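Local coordinates for protein isoflavone reductase (PDB 2GAS) that reduces 2'-hydroxyisoflavones with NADPH to chiral isoflavanones on the way to the pterocarpan phytoalexin medicarpin in alfalfa, at residues L8-A13 with A31-T36; I18-I23 with Q53-I58. All blocks are in the same frame, centred on the assembly; numbering follows the deposited sequence.

Contact 1: residues L8-A13 with A31-T36; sequences LGPTGA and ALVRKT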
loop_
_atom_site.group_PDB
_atom_site.type_symbol
_atom_site.label_atom_id
_atom_site.label_comp_id
_atom_site.label_asym_id
_atom_site.label_seq_id
_atom_site.Cartn_x
_atom_site.Cartn_y
_atom_site.Cartn_z
ATOM N N LEU A 8 6.864 -10.539 4.946
ATOM C CA LEU A 8 5.927 -10.935 5.992
ATOM C C LEU A 8 4.551 -10.627 5.393
ATOM O O LEU A 8 4.394 -9.622 4.691
ATOM C CB LEU A 8 6.176 -10.111 7.257
ATOM C CG LEU A 8 7.641 -10.054 7.713
ATOM C CD1 LEU A 8 7.756 -9.173 8.949
ATOM C CD2 LEU A 8 8.159 -11.446 8.007
ATOM N N GLY A 9 3.570 -11.492 5.653
ATOM C CA GLY A 9 2.239 -11.332 5.083
ATOM C C GLY A 9 2.322 -11.594 3.583
ATOM O O GLY A 9 1.651 -10.933 2.794
ATOM N N PRO A 10 3.115 -12.593 3.162
ATOM C CA PRO A 10 3.291 -12.923 1.746
ATOM C C PRO A 10 2.064 -13.336 0.934
ATOM O O PRO A 10 2.055 -13.173 -0.290
ATOM C CB PRO A 10 4.359 -14.017 1.787
ATOM C CG PRO A 10 4.020 -14.744 3.039
ATOM C CD PRO A 10 3.761 -13.610 4.012
ATOM N N THR A 11 1.034 -13.868 1.586
ATOM C CA THR A 11 -0.151 -14.278 0.832
ATOM C C THR A 11 -1.267 -13.236 0.813
ATOM O O THR A 11 -2.340 -13.483 0.268
ATOM C CB THR A 11 -0.725 -15.625 1.341
ATOM O OG1 THR A 11 -1.209 -15.478 2.681
ATOM C CG2 THR A 11 0.346 -16.707 1.295
ATOM N N GLY A 12 -1.016 -12.068 1.397
ATOM C CA GLY A 12 -2.028 -11.025 1.389
ATOM C C GLY A 12 -2.222 -10.432 0.000
ATOM O O GLY A 12 -1.445 -10.711 -0.914
ATOM N N ALA A 13 -3.250 -9.599 -0.158
ATOM C CA ALA A 13 -3.543 -8.976 -1.445
ATOM C C ALA A 13 -2.356 -8.163 -1.944
ATOM O O ALA A 13 -2.051 -8.152 -3.135
ATOM C CB ALA A 13 -4.770 -8.081 -1.323
ATOM N N ALA A 31 9.684 -16.095 2.218
ATOM C CA ALA A 31 8.352 -15.751 2.709
ATOM C C ALA A 31 8.136 -16.403 4.071
ATOM O O ALA A 31 8.385 -17.595 4.235
ATOM C CB ALA A 31 7.283 -16.225 1.724
ATOM N N LEU A 32 7.693 -15.618 5.049
ATOM C CA LEU A 32 7.440 -16.157 6.383
ATOM C C LEU A 32 6.042 -16.752 6.401
ATOM O O LEU A 32 5.052 -16.054 6.158
ATOM C CB LEU A 32 7.534 -15.061 7.444
ATOM C CG LEU A 32 7.525 -15.556 8.895
ATOM C CD1 LEU A 32 8.863 -16.223 9.219
ATOM C CD2 LEU A 32 7.289 -14.382 9.827
ATOM N N VAL A 33 5.966 -18.049 6.675
ATOM C CA VAL A 33 4.688 -18.741 6.710
ATOM C C VAL A 33 4.620 -19.720 7.872
ATOM O O VAL A 33 5.623 -20.329 8.247
ATOM C CB VAL A 33 4.441 -19.528 5.403
ATOM C CG1 VAL A 33 4.243 -18.565 4.239
ATOM C CG2 VAL A 33 5.612 -20.448 5.127
ATOM N N ARG A 34 3.424 -19.862 8.432
ATOM C CA ARG A 34 3.196 -20.775 9.538
ATOM C C ARG A 34 2.774 -22.127 8.969
ATOM O O ARG A 34 1.858 -22.207 8.151
ATOM C CB ARG A 34 2.094 -20.225 10.451
ATOM C CG ARG A 34 2.387 -18.838 10.997
ATOM C CD ARG A 34 1.356 -18.396 12.026
ATOM N NE ARG A 34 0.047 -18.114 11.445
ATOM C CZ ARG A 34 -0.991 -17.670 12.146
ATOM N NH1 ARG A 34 -2.150 -17.434 11.549
ATOM N NH2 ARG A 34 -0.869 -17.462 13.450
ATOM N N LYS A 35 3.458 -23.187 9.384
ATOM C CA LYS A 35 3.122 -24.522 8.911
ATOM C C LYS A 35 2.109 -25.140 9.854
ATOM O O LYS A 35 2.225 -26.303 10.242
ATOM C CB LYS A 35 4.375 -25.400 8.830
ATOM C CG LYS A 35 5.144 -25.247 7.528
ATOM C CD LYS A 35 4.300 -25.709 6.347
ATOM C CE LYS A 35 5.042 -25.547 5.033
ATOM N NZ LYS A 35 5.378 -24.126 4.774
ATOM N N THR A 36 1.116 -24.339 10.224
ATOM C CA THR A 36 0.059 -24.780 11.119
ATOM C C THR A 36 -1.289 -24.427 10.505
ATOM O O THR A 36 -1.370 -23.599 9.598
ATOM C CB THR A 36 0.185 -24.115 12.503
ATOM O OG1 THR A 36 -0.793 -24.671 13.391
ATOM C CG2 THR A 36 -0.024 -22.614 12.398
HETATM O O HOH W 1 4.115 -13.641 7.490
#
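The pyrrolidine ring of P10 turns its CB-CG-CD rim, not a face, to the strand ending at V33. L32 O lies close to the ring plane, 3.5 Å from P10 CD, with A31 CB and V33 CG1 displaced to opposite sides of that plane. P10 CB meets A31 CB at 3.7 Å, and P10 CG comes within 4.0 Å of V33 CG1. One proline thus spans three successive residues. L32 O also accepts a hydrogen bond from a water (2.9 Å), which in turn accepts from G9 N. Since the backbone of L32 already bonds to I7, the next bond of a parallel pairing would join G9 N and L32 O; they stand 4.8 Å apart, and the water fills the step. L32 CG stands anti to the backbone N (chi1 -170°), carrying L32 CD2 to 3.6 Å from L8 CD2; L32 CB lies 3.7 Å from L8 CD2. Beyond, G9 to G12 form a type I turn, part of the Rossmann fold's glycine-rich motif inferred to bind NADP(+). Backbone bonds join L8 to I81 and A83, at strand 79-82 and just after it, and A31 to L60 of strand 58-61. From helix 42-54, Y52 OH hydrogen-bonds to P10 O and I49 packs on V33.

Contact 2: residues I18-I23 with Q53-I58; sequences IVWASI and QSLGVI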
loop_
_atom_site.group_PDB
_atom_site.type_symbol
_atom_site.label_atom_id
_atom_site.label_comp_id
_atom_site.label_asym_id
_atom_site.label_seq_id
_atom_site.Cartn_x
_atom_site.Cartn_y
_atom_site.Cartn_z
ATOM N N ILE A 18 4.514 -8.303 -4.032
ATOM C CA ILE A 18 5.864 -7.991 -3.593
ATOM C C ILE A 18 6.702 -9.258 -3.766
ATOM O O ILE A 18 7.846 -9.200 -4.223
ATOM C CB ILE A 18 5.868 -7.547 -2.114
ATOM C CG1 ILE A 18 5.036 -6.274 -1.973
ATOM C CG2 ILE A 18 7.294 -7.297 -1.642
ATOM C CD1 ILE A 18 5.605 -5.096 -2.704
ATOM N N VAL A 19 6.126 -10.405 -3.412
ATOM C CA VAL A 19 6.831 -11.674 -3.571
ATOM C C VAL A 19 7.139 -11.881 -5.055
ATOM O O VAL A 19 8.277 -12.172 -5.425
ATOM C CB VAL A 19 5.988 -12.872 -3.070
ATOM C CG1 VAL A 19 6.667 -14.180 -3.455
ATOM C CG2 VAL A 19 5.813 -12.794 -1.556
ATOM N N TRP A 20 6.134 -11.715 -5.909
ATOM C CA TRP A 20 6.356 -11.906 -7.341
ATOM C C TRP A 20 7.364 -10.916 -7.932
ATOM O O TRP A 20 8.165 -11.279 -8.792
ATOM C CB TRP A 20 5.031 -11.838 -8.108
ATOM C CG TRP A 20 4.144 -13.035 -7.858
ATOM C CD1 TRP A 20 4.546 -14.335 -7.726
ATOM C CD2 TRP A 20 2.719 -13.043 -7.738
ATOM N NE1 TRP A 20 3.459 -15.152 -7.531
ATOM C CE2 TRP A 20 2.324 -14.385 -7.535
ATOM C CE3 TRP A 20 1.731 -12.046 -7.782
ATOM C CZ2 TRP A 20 0.983 -14.759 -7.377
ATOM C CZ3 TRP A 20 0.397 -12.418 -7.623
ATOM C CH2 TRP A 20 0.036 -13.766 -7.424
ATOM N N ALA A 21 7.336 -9.667 -7.475
ATOM C CA ALA A 21 8.271 -8.676 -7.998
ATOM C C ALA A 21 9.695 -9.010 -7.558
ATOM O O ALA A 21 10.655 -8.771 -8.288
ATOM C CB ALA A 21 7.883 -7.269 -7.521
ATOM N N SER A 22 9.830 -9.570 -6.360
ATOM C CA SER A 22 11.146 -9.927 -5.850
ATOM C C SER A 22 11.715 -11.043 -6.725
ATOM O O SER A 22 12.884 -11.003 -7.110
ATOM C CB SER A 22 11.044 -10.374 -4.391
ATOM O OG SER A 22 12.329 -10.630 -3.846
ATOM N N ILE A 23 10.879 -12.025 -7.047
ATOM C CA ILE A 23 11.306 -13.133 -7.900
ATOM C C ILE A 23 11.666 -12.613 -9.289
ATOM O O ILE A 23 12.684 -13.003 -9.860
ATOM C CB ILE A 23 10.191 -14.197 -8.053
ATOM C CG1 ILE A 23 10.044 -15.002 -6.758
ATOM C CG2 ILE A 23 10.494 -15.115 -9.236
ATOM C CD1 ILE A 23 11.283 -15.774 -6.349
ATOM N N GLN A 53 6.650 -21.659 -4.217
ATOM C CA GLN A 53 7.656 -22.712 -4.214
ATOM C C GLN A 53 8.092 -23.106 -5.623
ATOM O O GLN A 53 9.266 -23.415 -5.846
ATOM C CB GLN A 53 7.142 -23.934 -3.448
ATOM C CG GLN A 53 6.997 -23.671 -1.955
ATOM C CD GLN A 53 6.820 -24.939 -1.143
ATOM O OE1 GLN A 53 5.860 -25.680 -1.327
ATOM N NE2 GLN A 53 7.757 -25.192 -0.239
ATOM N N SER A 54 7.162 -23.087 -6.574
ATOM C CA SER A 54 7.499 -23.441 -7.950
ATOM C C SER A 54 8.420 -22.391 -8.568
ATOM O O SER A 54 9.106 -22.665 -9.555
ATOM C CB SER A 54 6.232 -23.582 -8.804
ATOM O OG SER A 54 5.636 -22.323 -9.074
ATOM N N LEU A 55 8.428 -21.193 -7.984
ATOM C CA LEU A 55 9.258 -20.090 -8.461
ATOM C C LEU A 55 10.586 -19.964 -7.723
ATOM O O LEU A 55 11.400 -19.094 -8.035
ATOM C CB LEU A 55 8.501 -18.765 -8.333
ATOM C CG LEU A 55 7.260 -18.575 -9.202
ATOM C CD1 LEU A 55 6.578 -17.264 -8.827
ATOM C CD2 LEU A 55 7.655 -18.586 -10.677
ATOM N N GLY A 56 10.800 -20.815 -6.731
ATOM C CA GLY A 56 12.041 -20.762 -5.987
ATOM C C GLY A 56 11.987 -19.954 -4.704
ATOM O O GLY A 56 13.017 -19.723 -4.074
ATOM N N VAL A 57 10.798 -19.509 -4.313
ATOM C CA VAL A 57 10.674 -18.761 -3.066
ATOM C C VAL A 57 10.989 -19.730 -1.938
ATOM O O VAL A 57 10.521 -20.871 -1.945
ATOM C CB VAL A 57 9.242 -18.212 -2.857
ATOM C CG1 VAL A 57 9.126 -17.555 -1.484
ATOM C CG2 VAL A 57 8.910 -17.198 -3.939
ATOM N N ILE A 58 11.794 -19.276 -0.982
ATOM C CA ILE A 58 12.171 -20.085 0.171
ATOM C C ILE A 58 11.212 -19.785 1.321
ATOM O O ILE A 58 11.058 -18.635 1.727
ATOM C CB ILE A 58 13.618 -19.768 0.638
ATOM C CG1 ILE A 58 14.631 -20.250 -0.408
ATOM C CG2 ILE A 58 13.898 -20.436 1.970
ATOM C CD1 ILE A 58 14.570 -19.517 -1.718
#
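V57 packs against V19 and I23 just where helix 42-54, in the crossover of the Rossmann fold between strands 29-33 and 58-61, has ended in a Schellman motif at G56. The apolar contacts come first. V57 CG2 is the methyl shared by both helix residues, lying 3.8 Å from V19 CG1 and 3.7 Å from I23 CD1, and in both pairs the side chains cross at about a right angle. V57 CG1 stands anti to the backbone N (chi1 175°), which leaves CG2 beside that N and turned to the helix. The aromatic contact is more exposed: L55 CD1 meets the indole of W20 at its edge, near the ring plane, 3.7 Å from W20 CD1. The polar end of this indole is held from the same helix 42-54, for W20 NE1 bonds to N51 OD1, while Y52 meets the ring with its plane turned about 80°; together these tie W20 to the last turn. Backbone bonding shapes the helix end itself: G56, with positive phi, bonds through N to Q53 O at 3.1 Å, and V57 then leaves on the way to strand 58-61. I23 CD1 also touches this turn, lying 3.7 Å from the carbonyl oxygen L55 O.

In the fold
From the N terminus the chain leaves strand 5-8 through 8-13, runs along 18-23 in helix 15-25, and enters strand 29-33; 31-36, the end of this strand and the loop after it, closes contact 1 around the first beta-alpha-beta unit. Helix 42-54 follows, and at 53-58 the chain returns to helix 15-25, closing contact 2. The segments alternate, so the two closures cross instead of nesting. Their centres lie 12 Å apart and they touch directly: P10 CB packs on V19 CG2 (3.8 Å), A31 CB on V57 CG1, and A31 N probably bonds to I58 O. Together they join the cofactor-binding turn, strands 29-33 and 58-61, and both crossover helices at one flank of the parallel sheet.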